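Possible glutathione S-transferase (Rhodopseudomonas palustris, PDB 3M8N) probably acts as a glutathione transferase, joining the thiol of glutathione to electrophilic compounds. Local coordinates at residues A[113-118]-A[127-132]; A[47-52]-A[63-68]; A[145-148]-A[152-155]; A[6-9]-A[14-17]. All blocks are in the same frame, centred on the assembly; numbering follows the deposited sequence.

Interaction 1. Residues A[113-118]-A[127-132]; sequences FWLCLV and HALEDW
Trp-114 and Trp-132 carry the aromatic half of this contact, which joins the C-terminal end of helix 87-117 to the start of helix 129-146. The five-membered ring of Trp-114 and the six-membered ring of Trp-132 differ by only 16° in plane, but their centroids are 5.5 Å apart, so the indoles are slid past each other and barely overlap. The touch itself is local: CD1 of Trp-114 lies 3.5 Å from CH2 of Trp-132. Beside it, CZ3 of Trp-132 reaches CB of Trp-114 at 4.1 Å. With CG anti to the carbonyl carbon in both tryptophans (chi1 -70° and -71°), each indole leaves its helix on the side of the backbone N.

The aliphatic half is a single methyl pair, CD2 of Leu-115 against CD1 of Leu-129 at 3.7 Å, the two side chains meeting at a slant. Neighbours in the same segment also lie on the rings: CB of Ala-128 sits 3.3 Å above one face of the Trp-132 indole, toward its rim, and CD2 of Phe-113 lies 3.6 Å above a face of Trp-114.

Earlier on helix 87-117, Asn-107 and Ser-110 also touch Trp-132. An alanine in place of Trp-132 would probably open a gap between the helices and leave CD1 of Trp-114 without its partner on helix 129-146. Between the segments the contact is purely apolar and buries 163 Å² at the surface, which implies that dispersion and shape, without directional polar bonds, hold these helix ends together here.

Interaction 2. Residues A[47-52]-A[63-68]; sequences LAKNPS and GRYLAE
Lys-49 lays the root of its side chain over the phenol ring of Tyr-65: CB stands 3.5 Å from the ring centroid and 13° off the normal, a CH-pi contact over the centre of the face. Tyr-65 has CG anti to the carbonyl carbon (chi1 -54°), which sets the phenol beside the backbone N with its face against Lys-49. The lysine chain then runs on toward the hydroxyl end, with CG 3.6 Å from CZ of Tyr-65. NZ, at 4.0 Å from the Tyr-65 OH, finds its hydrogen bond instead at the hydroxyl of Tyr-7. The backbone joins in as well, O of Lys-49 approaching CD2 of Tyr-65 to 3.5 Å.

A smaller touch follows one residue on in the loop and two on in the strand, where ND2 of Asn-50 meets CB of Ala-67 at 3.9 Å. The other end of that amide faces its own loop: OD1 accepts from Gln-54 N and, weakly, from Ser-52 N. Gln-54 also holds OE2 of Glu-68 through NE2, while His-102 of the second subunit grips the same oxygen.

The loop after helix 44-47 is thus packed against the outermost strand 65-67 of the thioredoxin-like domain. In glutathione transferases this loop and the turn from the last strand into the next helix commonly border the glutathione site, which probably lies close by here too.

Interaction 3. Residues A[145-148]-A[152-155]; sequences NHLK and YFAA
His-146 and Phe-153 meet across the short turn that follows helix 129-146. Their ring planes are 14° apart and their centroids 5.4 Å, so the rings run nearly parallel but are displaced, with little overlap. The closest ring atoms are ND1 of His-146 and CD1 of Phe-153, 3.5 Å apart. Next to ND1 in the ring, CE1 of His-146 comes to 3.2 Å from the carbonyl O of Phe-153, so the histidine touches both the ring and the main chain of one residue. A first torsion of -174° sets CG of His-146 anti to the backbone N and carries the imidazole across to the loop.

Leu-147 adds the aliphatic share, its side chain crossing that of Phe-153 at about a right angle. CD1 of Leu-147 meets CZ of Phe-153 at 3.6 Å, and CD2 of Leu-147 lies 4.0 Å above one face of the phenyl ring, toward the rim.

In the next shell, Trp-96 meets both rings, and Trp-188 packs edge-to-face with Phe-153. The turn itself is fixed by polar bonds: Asn-150 ND2 donates to O of His-146, and Phe-153 N donates to OD1 of Asp-162 on helix 160-169.

With an alanine here instead of Phe-153, Leu-147 and the imidazole would probably lose the ring they share, and a gap would be likely to open beside Trp-96 and Trp-188. The chemistry therefore divides: slid-apart ring contact and apolar packing seat the loop on the helix end, whereas the main-chain atoms His-146 O and Phe-153 N find their hydrogen-bond partners in the side chains of Asn-150 and Asp-162.

Interaction 4. Residues A[6-9]-A[14-17]; sequences LYSM and NSYK
The backbone N of Met-9, a selenomethionine here, donates to OG of Ser-15 over 3.0 Å, with a nearly straight N-H...O angle of 164°. This bond ties the end of strand 4-8 directly to the first turn of helix 13-24. The serine is turned for it by a first torsion of -82°, which holds OG anti to the carbonyl carbon, beside its own backbone N. Its CB fits tightly against the same residue, 3.2 Å from O of Met-9.

Ser-8 closes in alongside, its OG 3.6 Å from CB of Ser-15. The two serine hydroxyls are 3.8 Å apart, and OG of Ser-8 instead takes a hydrogen bond from Arg-19 NE, one turn further along the helix.

Within the helix, Lys-17 NZ donates to OD1 of Asn-14 at 3.2 Å. That ammonium group also forms a salt bridge with Glu-100, and Asn-14 ND2 bonds Glu-105, so this part of the helix is linked to helix 87-117.

The buried strand-to-helix turn opens the beta-alpha-beta unit of strand 4-8, helix 13-24 and strand 29-33. It is the N-terminal unit of the thioredoxin-like fold, where glutathione transferases as a rule place the group that activates the glutathione thiol.

How the interactions relate
Along the chain the contacts come in the order 4, 2, 1, 3, each closing before the next opens. Interactions 4 and 2 share the N-terminal thioredoxin-like domain and its mixed sheet; their centres are 13 Å apart, and Lys-49 NZ joins them by a probable 2.9 Å hydrogen bond to Tyr-7 OH. Interactions 1 and 3 belong to the helical C-terminal domain and lie at the two ends of helix 129-146, with centres 27 Å apart. One place where the domains meet is the packing of CD2 of Leu-117 3.6 Å from CE of Met-9, linking interactions 1 and 4. Interactions 2 and 3 lie on opposite sides of the chain's centre, one in each domain.

Interaction 1. Residues A[113-118]-A[127-132]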
loop_
_atom_site.group_PDB
_atom_site.type_symbol
_atom_site.label_atom_id
_atom_site.label_comp_id
_atom_site.label_asym_id
_atom_site.label_seq_id
_atom_site.Cartn_x
_atom_site.Cartn_y
_atom_site.Cartn_z
ATOM N N PHE A 113 -14.167 1.054 -11.025
ATOM C CA PHE A 113 -14.791 -0.242 -10.928
ATOM C C PHE A 113 -16.280 -0.086 -11.148
ATOM O O PHE A 113 -16.877 -0.810 -11.950
ATOM C CB PHE A 113 -14.511 -0.888 -9.560
ATOM C CG PHE A 113 -15.136 -2.231 -9.409
ATOM C CD1 PHE A 113 -14.541 -3.351 -9.985
ATOM C CD2 PHE A 113 -16.335 -2.381 -8.728
ATOM C CE1 PHE A 113 -15.135 -4.615 -9.870
ATOM C CE2 PHE A 113 -16.938 -3.628 -8.598
ATOM C CZ PHE A 113 -16.343 -4.747 -9.155
ATOM N N TRP A 114 -16.852 0.860 -10.406
ATOM C CA TRP A 114 -18.318 1.041 -10.338
ATOM C C TRP A 114 -18.871 1.748 -11.554
ATOM O O TRP A 114 -19.850 1.296 -12.123
ATOM C CB TRP A 114 -18.740 1.733 -9.017
ATOM C CG TRP A 114 -18.546 0.819 -7.871
ATOM C CD1 TRP A 114 -17.534 0.842 -6.952
ATOM C CD2 TRP A 114 -19.357 -0.303 -7.547
ATOM N NE1 TRP A 114 -17.670 -0.206 -6.080
ATOM C CE2 TRP A 114 -18.788 -0.918 -6.422
ATOM C CE3 TRP A 114 -20.519 -0.843 -8.102
ATOM C CZ2 TRP A 114 -19.340 -2.033 -5.834
ATOM C CZ3 TRP A 114 -21.072 -1.948 -7.517
ATOM C CH2 TRP A 114 -20.486 -2.535 -6.385
ATOM N N LEU A 115 -18.185 2.808 -11.982
ATOM C CA LEU A 115 -18.655 3.593 -13.113
ATOM C C LEU A 115 -18.297 3.016 -14.469
ATOM O O LEU A 115 -18.968 3.272 -15.439
ATOM C CB LEU A 115 -18.206 5.047 -13.016
ATOM C CG LEU A 115 -18.517 5.756 -11.718
ATOM C CD1 LEU A 115 -18.100 7.227 -11.810
ATOM C CD2 LEU A 115 -20.006 5.578 -11.259
ATOM N N CYS A 116 -17.237 2.241 -14.552
ATOM C CA CYS A 116 -16.802 1.742 -15.854
ATOM C C CYS A 116 -16.940 0.247 -15.964
ATOM O O CYS A 116 -17.169 -0.251 -17.053
ATOM C CB CYS A 116 -15.361 2.178 -16.276
ATOM S SG CYS A 116 -14.843 3.981 -16.206
ATOM N N LEU A 117 -16.815 -0.493 -14.874
ATOM C CA LEU A 117 -16.774 -1.948 -15.024
ATOM C C LEU A 117 -18.069 -2.718 -14.690
ATOM O O LEU A 117 -18.448 -3.657 -15.385
ATOM C CB LEU A 117 -15.590 -2.460 -14.223
ATOM C CG LEU A 117 -14.900 -3.776 -14.510
ATOM C CD1 LEU A 117 -14.489 -3.864 -15.967
ATOM C CD2 LEU A 117 -13.686 -3.822 -13.594
ATOM N N VAL A 118 -18.722 -2.333 -13.600
ATOM C CA VAL A 118 -19.941 -2.987 -13.159
ATOM C C VAL A 118 -21.099 -2.465 -13.947
ATOM O O VAL A 118 -21.360 -1.257 -13.944
ATOM C CB VAL A 118 -20.207 -2.660 -11.722
ATOM C CG1 VAL A 118 -21.609 -3.022 -11.343
ATOM C CG2 VAL A 118 -19.225 -3.400 -10.860
ATOM N N HIS A 127 -24.185 7.691 -3.609
ATOM C CA HIS A 127 -23.711 8.285 -2.369
ATOM C C HIS A 127 -22.181 8.346 -2.261
ATOM O O HIS A 127 -21.650 9.103 -1.446
ATOM C CB HIS A 127 -24.266 7.528 -1.150
ATOM C CG HIS A 127 -25.766 7.434 -1.112
ATOM N ND1 HIS A 127 -26.591 8.547 -1.093
ATOM C CD2 HIS A 127 -26.592 6.357 -1.068
ATOM C CE1 HIS A 127 -27.855 8.157 -1.067
ATOM N NE2 HIS A 127 -27.885 6.834 -1.048
ATOM N N ALA A 128 -21.465 7.522 -3.020
ATOM C CA ALA A 128 -20.034 7.413 -2.804
ATOM C C ALA A 128 -19.316 8.374 -3.719
ATOM O O ALA A 128 -18.310 8.954 -3.357
ATOM C CB ALA A 128 -19.604 6.029 -3.040
ATOM N N LEU A 129 -19.892 8.577 -4.891
ATOM C CA LEU A 129 -19.309 9.372 -5.925
ATOM C C LEU A 129 -18.594 10.655 -5.554
ATOM O O LEU A 129 -17.464 10.864 -5.944
ATOM C CB LEU A 129 -20.377 9.723 -6.899
ATOM C CG LEU A 129 -19.936 9.183 -8.218
ATOM C CD1 LEU A 129 -20.740 7.904 -8.462
ATOM C CD2 LEU A 129 -20.208 10.253 -9.246
ATOM N N GLU A 130 -19.225 11.561 -4.847
ATOM C CA GLU A 130 -18.607 12.895 -4.794
ATOM C C GLU A 130 -17.380 12.951 -3.840
ATOM O O GLU A 130 -16.523 13.865 -3.916
ATOM C CB GLU A 130 -19.674 14.017 -4.631
ATOM C CG GLU A 130 -19.353 15.148 -3.631
ATOM C CD GLU A 130 -20.012 14.900 -2.261
ATOM O OE1 GLU A 130 -21.259 15.035 -2.184
ATOM O OE2 GLU A 130 -19.294 14.563 -1.274
ATOM N N ASP A 131 -17.302 11.934 -2.970
ATOM C CA ASP A 131 -16.102 11.650 -2.198
ATOM C C ASP A 131 -14.996 11.098 -3.059
ATOM O O ASP A 131 -13.862 11.516 -2.908
ATOM C CB ASP A 131 -16.405 10.615 -1.161
ATOM C CG ASP A 131 -17.103 11.188 -0.014
ATOM O OD1 ASP A 131 -16.660 12.294 0.411
ATOM O OD2 ASP A 131 -18.091 10.542 0.451
ATOM N N TRP A 132 -15.339 10.149 -3.937
ATOM C CA TRP A 132 -14.375 9.546 -4.840
ATOM C C TRP A 132 -13.747 10.664 -5.630
ATOM O O TRP A 132 -12.520 10.767 -5.709
ATOM C CB TRP A 132 -15.021 8.518 -5.750
ATOM C CG TRP A 132 -15.389 7.352 -5.005
ATOM C CD1 TRP A 132 -14.930 6.994 -3.776
ATOM C CD2 TRP A 132 -16.297 6.346 -5.401
ATOM N NE1 TRP A 132 -15.495 5.804 -3.378
ATOM C CE2 TRP A 132 -16.346 5.388 -4.367
ATOM C CE3 TRP A 132 -17.086 6.144 -6.547
ATOM C CZ2 TRP A 132 -17.160 4.242 -4.433
ATOM C CZ3 TRP A 132 -17.896 4.963 -6.613
ATOM C CH2 TRP A 132 -17.907 4.044 -5.557
#

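Interaction 2. Residues A[47-52]-A[63-68]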
loop_
_atom_site.group_PDB
_atom_site.type_symbol
_atom_site.label_atom_id
_atom_site.label_comp_id
_atom_site.label_asym_id
_atom_site.label_seq_id
_atom_site.Cartn_x
_atom_site.Cartn_y
_atom_site.Cartn_z
ATOM N N LEU A 47 -10.134 -20.203 -3.840
ATOM C CA LEU A 47 -9.937 -19.787 -2.470
ATOM C C LEU A 47 -8.847 -20.615 -1.832
ATOM O O LEU A 47 -8.164 -20.184 -0.933
ATOM C CB LEU A 47 -11.242 -19.905 -1.738
ATOM C CG LEU A 47 -12.132 -18.761 -2.153
ATOM C CD1 LEU A 47 -13.437 -18.967 -1.485
ATOM C CD2 LEU A 47 -11.576 -17.463 -1.720
ATOM N N ALA A 48 -8.641 -21.797 -2.362
ATOM C CA ALA A 48 -7.551 -22.599 -1.918
ATOM C C ALA A 48 -6.189 -21.894 -2.079
ATOM O O ALA A 48 -5.338 -22.052 -1.212
ATOM C CB ALA A 48 -7.564 -23.937 -2.626
ATOM N N LYS A 49 -5.968 -21.126 -3.156
ATOM C CA LYS A 49 -4.663 -20.451 -3.408
ATOM C C LYS A 49 -4.589 -19.059 -2.783
ATOM O O LYS A 49 -3.547 -18.639 -2.281
ATOM C CB LYS A 49 -4.436 -20.319 -4.895
ATOM C CG LYS A 49 -4.818 -21.494 -5.656
ATOM C CD LYS A 49 -5.263 -21.018 -7.001
ATOM C CE LYS A 49 -5.874 -22.137 -7.844
ATOM N NZ LYS A 49 -4.843 -22.856 -8.618
ATOM N N ASN A 50 -5.685 -18.321 -2.861
ATOM C CA ASN A 50 -5.831 -17.159 -2.025
ATOM C C ASN A 50 -7.165 -17.135 -1.326
ATOM O O ASN A 50 -8.199 -17.014 -1.979
ATOM C CB ASN A 50 -5.586 -15.846 -2.755
ATOM C CG ASN A 50 -5.616 -14.667 -1.823
ATOM O OD1 ASN A 50 -6.592 -14.013 -1.749
ATOM N ND2 ASN A 50 -4.557 -14.431 -1.072
ATOM N N PRO A 51 -7.131 -17.245 0.023
ATOM C CA PRO A 51 -8.337 -17.432 0.865
ATOM C C PRO A 51 -9.238 -16.204 0.852
ATOM O O PRO A 51 -10.430 -16.369 1.154
ATOM C CB PRO A 51 -7.756 -17.640 2.285
ATOM C CG PRO A 51 -6.270 -17.855 2.084
ATOM C CD PRO A 51 -5.918 -17.117 0.867
ATOM N N SER A 52 -8.675 -15.028 0.494
ATOM C CA SER A 52 -9.392 -13.725 0.325
ATOM C C SER A 52 -9.946 -13.394 -1.043
ATOM O O SER A 52 -10.411 -12.290 -1.233
ATOM C CB SER A 52 -8.501 -12.538 0.637
ATOM O OG SER A 52 -7.638 -12.849 1.679
ATOM N N GLY A 63 2.275 -24.081 -5.516
ATOM C CA GLY A 63 1.472 -23.787 -4.326
ATOM C C GLY A 63 1.923 -22.684 -3.378
ATOM O O GLY A 63 1.600 -22.718 -2.211
ATOM N N ARG A 64 2.661 -21.707 -3.878
ATOM C CA ARG A 64 2.950 -20.527 -3.123
ATOM C C ARG A 64 2.578 -19.268 -3.918
ATOM O O ARG A 64 3.110 -19.004 -4.966
ATOM C CB ARG A 64 4.403 -20.502 -2.691
ATOM C CG ARG A 64 4.605 -19.512 -1.536
ATOM C CD ARG A 64 6.025 -19.406 -1.028
ATOM N NE ARG A 64 6.104 -18.341 -0.037
ATOM C CZ ARG A 64 7.242 -17.900 0.510
ATOM N NH1 ARG A 64 8.406 -18.463 0.167
ATOM N NH2 ARG A 64 7.221 -16.914 1.426
ATOM N N TYR A 65 1.646 -18.503 -3.383
ATOM C CA TYR A 65 1.030 -17.354 -4.054
ATOM C C TYR A 65 1.273 -16.006 -3.395
ATOM O O TYR A 65 1.085 -15.834 -2.212
ATOM C CB TYR A 65 -0.446 -17.609 -4.124
ATOM C CG TYR A 65 -0.732 -18.924 -4.755
ATOM C CD1 TYR A 65 -0.828 -19.043 -6.148
ATOM C CD2 TYR A 65 -0.864 -20.059 -3.992
ATOM C CE1 TYR A 65 -1.070 -20.254 -6.736
ATOM C CE2 TYR A 65 -1.121 -21.295 -4.582
ATOM C CZ TYR A 65 -1.207 -21.379 -5.949
ATOM O OH TYR A 65 -1.439 -22.590 -6.532
ATOM N N LEU A 66 1.696 -15.035 -4.152
ATOM C CA LEU A 66 1.812 -13.735 -3.619
ATOM C C LEU A 66 0.653 -12.897 -4.118
ATOM O O LEU A 66 0.296 -12.947 -5.265
ATOM C CB LEU A 66 3.181 -13.170 -3.992
ATOM C CG LEU A 66 3.503 -11.735 -3.685
ATOM C CD1 LEU A 66 3.751 -11.580 -2.223
ATOM C CD2 LEU A 66 4.667 -11.416 -4.477
ATOM N N ALA A 67 -0.007 -12.201 -3.201
ATOM C CA ALA A 67 -1.141 -11.380 -3.510
ATOM C C ALA A 67 -0.769 -9.945 -3.366
ATOM O O ALA A 67 0.299 -9.626 -2.897
ATOM C CB ALA A 67 -2.257 -11.686 -2.599
ATOM N N GLU A 68 -1.675 -9.062 -3.752
ATOM C CA GLU A 68 -1.464 -7.600 -3.684
ATOM C C GLU A 68 -0.585 -7.114 -4.825
ATOM O O GLU A 68 0.624 -7.279 -4.799
ATOM C CB GLU A 68 -0.907 -7.071 -2.339
ATOM C CG GLU A 68 -1.822 -7.269 -1.107
ATOM C CD GLU A 68 -3.085 -6.414 -1.098
ATOM O OE1 GLU A 68 -3.099 -5.316 -1.732
ATOM O OE2 GLU A 68 -4.074 -6.865 -0.477
#

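Interaction 3. Residues A[145-148]-A[152-155]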
loop_
_atom_site.group_PDB
_atom_site.type_symbol
_atom_site.label_atom_id
_atom_site.label_comp_id
_atom_site.label_asym_id
_atom_site.label_seq_id
_atom_site.Cartn_x
_atom_site.Cartn_y
_atom_site.Cartn_z
ATOM N N ASN A 145 1.454 18.375 -8.060
ATOM C CA ASN A 145 2.423 19.214 -7.402
ATOM C C ASN A 145 3.852 18.648 -7.423
ATOM O O ASN A 145 4.850 19.399 -7.528
ATOM C CB ASN A 145 1.883 19.692 -6.036
ATOM C CG ASN A 145 2.968 19.783 -4.931
ATOM O OD1 ASN A 145 3.388 18.738 -4.343
ATOM N ND2 ASN A 145 3.378 21.024 -4.585
ATOM N N HIS A 146 3.945 17.316 -7.369
ATOM C CA HIS A 146 5.222 16.608 -7.324
ATOM C C HIS A 146 5.878 16.546 -8.681
ATOM O O HIS A 146 7.079 16.666 -8.812
ATOM C CB HIS A 146 4.997 15.181 -6.782
ATOM C CG HIS A 146 6.256 14.436 -6.572
ATOM N ND1 HIS A 146 6.666 13.418 -7.404
ATOM C CD2 HIS A 146 7.235 14.602 -5.662
ATOM C CE1 HIS A 146 7.845 12.986 -7.016
ATOM N NE2 HIS A 146 8.215 13.690 -5.965
ATOM N N LEU A 147 5.047 16.356 -9.688
ATOM C CA LEU A 147 5.459 16.214 -11.028
ATOM C C LEU A 147 5.846 17.554 -11.623
ATOM O O LEU A 147 6.237 17.627 -12.787
ATOM C CB LEU A 147 4.334 15.583 -11.845
ATOM C CG LEU A 147 4.190 14.079 -11.611
ATOM C CD1 LEU A 147 2.898 13.565 -12.227
ATOM C CD2 LEU A 147 5.397 13.305 -12.146
ATOM N N LYS A 148 5.737 18.609 -10.823
ATOM C CA LYS A 148 6.113 19.920 -11.254
ATOM C C LYS A 148 7.604 19.956 -11.318
ATOM O O LYS A 148 8.169 20.308 -12.327
ATOM C CB LYS A 148 5.549 20.995 -10.329
ATOM C CG LYS A 148 4.157 21.472 -10.801
ATOM C CD LYS A 148 3.369 22.152 -9.688
ATOM C CE LYS A 148 1.836 21.950 -9.839
ATOM N NZ LYS A 148 1.166 22.752 -10.898
ATOM N N TYR A 152 9.538 11.724 -12.812
ATOM C CA TYR A 152 9.087 10.426 -12.281
ATOM C C TYR A 152 8.919 10.501 -10.804
ATOM O O TYR A 152 9.535 11.355 -10.147
ATOM C CB TYR A 152 10.105 9.332 -12.595
ATOM C CG TYR A 152 10.312 9.075 -14.068
ATOM C CD1 TYR A 152 9.439 8.269 -14.777
ATOM C CD2 TYR A 152 11.383 9.685 -14.754
ATOM C CE1 TYR A 152 9.632 8.055 -16.120
ATOM C CE2 TYR A 152 11.587 9.481 -16.095
ATOM C CZ TYR A 152 10.721 8.671 -16.774
ATOM O OH TYR A 152 10.952 8.440 -18.124
ATOM N N PHE A 153 8.128 9.578 -10.263
ATOM C CA PHE A 153 7.802 9.683 -8.842
ATOM C C PHE A 153 8.954 9.425 -7.893
ATOM O O PHE A 153 9.055 10.078 -6.881
ATOM C CB PHE A 153 6.532 8.905 -8.470
ATOM C CG PHE A 153 5.288 9.606 -8.875
ATOM C CD1 PHE A 153 4.724 10.569 -8.053
ATOM C CD2 PHE A 153 4.720 9.371 -10.092
ATOM C CE1 PHE A 153 3.619 11.264 -8.450
ATOM C CE2 PHE A 153 3.645 10.043 -10.473
ATOM C CZ PHE A 153 3.083 10.992 -9.667
ATOM N N ALA A 154 9.858 8.513 -8.210
ATOM C CA ALA A 154 10.965 8.246 -7.285
ATOM C C ALA A 154 12.266 8.150 -8.033
ATOM O O ALA A 154 12.264 7.618 -9.145
ATOM C CB ALA A 154 10.691 6.897 -6.506
ATOM N N ALA A 155 13.370 8.621 -7.419
ATOM C CA ALA A 155 14.729 8.302 -7.881
ATOM C C ALA A 155 15.118 8.859 -9.278
ATOM O O ALA A 155 16.078 8.391 -9.917
ATOM C CB ALA A 155 14.923 6.778 -7.881
#

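Interaction 4. Residues A[6-9]-A[14-17]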
loop_
_atom_site.group_PDB
_atom_site.type_symbol
_atom_site.label_atom_id
_atom_site.label_comp_id
_atom_site.label_asym_id
_atom_site.label_seq_id
_atom_site.Cartn_x
_atom_site.Cartn_y
_atom_site.Cartn_z
ATOM N N LEU A 6 0.548 -15.963 -13.557
ATOM C CA LEU A 6 -0.304 -14.922 -13.075
ATOM C C LEU A 6 -1.802 -15.163 -13.282
ATOM O O LEU A 6 -2.293 -15.294 -14.395
ATOM C CB LEU A 6 0.090 -13.590 -13.704
ATOM C CG LEU A 6 -0.547 -12.260 -13.275
ATOM C CD1 LEU A 6 -0.067 -11.826 -11.854
ATOM C CD2 LEU A 6 -0.276 -11.157 -14.312
ATOM N N TYR A 7 -2.539 -15.136 -12.182
ATOM C CA TYR A 7 -3.979 -15.124 -12.233
ATOM C C TYR A 7 -4.381 -13.677 -12.301
ATOM O O TYR A 7 -3.994 -12.871 -11.455
ATOM C CB TYR A 7 -4.572 -15.791 -11.003
ATOM C CG TYR A 7 -4.224 -17.272 -10.862
ATOM C CD1 TYR A 7 -5.129 -18.259 -11.227
ATOM C CD2 TYR A 7 -2.983 -17.673 -10.325
ATOM C CE1 TYR A 7 -4.808 -19.596 -11.079
ATOM C CE2 TYR A 7 -2.656 -18.980 -10.167
ATOM C CZ TYR A 7 -3.562 -19.944 -10.556
ATOM O OH TYR A 7 -3.205 -21.258 -10.394
ATOM N N SER A 8 -5.129 -13.355 -13.346
ATOM C CA SER A 8 -5.292 -11.980 -13.797
ATOM C C SER A 8 -6.677 -11.711 -14.314
ATOM O O SER A 8 -7.261 -12.515 -14.948
ATOM C CB SER A 8 -4.229 -11.655 -14.887
ATOM O OG SER A 8 -4.404 -10.417 -15.495
HETATM N N MSE A 9 -7.203 -10.551 -14.026
HETATM C CA MSE A 9 -8.356 -10.094 -14.719
HETATM C C MSE A 9 -7.981 -9.024 -15.724
HETATM O O MSE A 9 -7.320 -8.065 -15.420
HETATM C CB MSE A 9 -9.331 -9.548 -13.707
HETATM C CG MSE A 9 -10.697 -9.321 -14.269
HETATM SE SE MSE A 9 -11.890 -8.627 -12.886
HETATM C CE MSE A 9 -12.742 -7.261 -13.947
ATOM N N ASN A 14 -5.623 -3.269 -11.008
ATOM C CA ASN A 14 -4.565 -3.920 -10.253
ATOM C C ASN A 14 -3.831 -4.984 -10.990
ATOM O O ASN A 14 -2.616 -5.089 -10.822
ATOM C CB ASN A 14 -5.092 -4.494 -8.943
ATOM C CG ASN A 14 -5.366 -3.432 -7.938
ATOM O OD1 ASN A 14 -4.658 -2.469 -7.862
ATOM N ND2 ASN A 14 -6.426 -3.586 -7.181
ATOM N N SER A 15 -4.570 -5.763 -11.784
ATOM C CA SER A 15 -4.008 -6.825 -12.531
ATOM C C SER A 15 -3.191 -6.242 -13.652
ATOM O O SER A 15 -2.118 -6.773 -13.966
ATOM C CB SER A 15 -5.069 -7.707 -13.167
ATOM O OG SER A 15 -5.619 -8.679 -12.307
ATOM N N TYR A 16 -3.702 -5.196 -14.288
ATOM C CA TYR A 16 -2.969 -4.581 -15.357
ATOM C C TYR A 16 -1.631 -4.006 -14.916
ATOM O O TYR A 16 -0.685 -4.067 -15.659
ATOM C CB TYR A 16 -3.798 -3.506 -16.025
ATOM C CG TYR A 16 -3.006 -2.545 -16.941
ATOM C CD1 TYR A 16 -2.334 -3.008 -18.052
ATOM C CD2 TYR A 16 -2.975 -1.166 -16.688
ATOM C CE1 TYR A 16 -1.612 -2.117 -18.893
ATOM C CE2 TYR A 16 -2.253 -0.284 -17.523
ATOM C CZ TYR A 16 -1.591 -0.775 -18.621
ATOM O OH TYR A 16 -0.927 0.062 -19.453
ATOM N N LYS A 17 -1.531 -3.433 -13.719
ATOM C CA LYS A 17 -0.219 -3.043 -13.150
ATOM C C LYS A 17 0.851 -4.141 -13.260
ATOM O O LYS A 17 1.967 -3.886 -13.683
ATOM C CB LYS A 17 -0.350 -2.622 -11.686
ATOM C CG LYS A 17 -0.959 -1.308 -11.487
ATOM C CD LYS A 17 -1.924 -1.339 -10.332
ATOM C CE LYS A 17 -1.224 -1.330 -9.124
ATOM N NZ LYS A 17 -2.117 -0.570 -8.208
#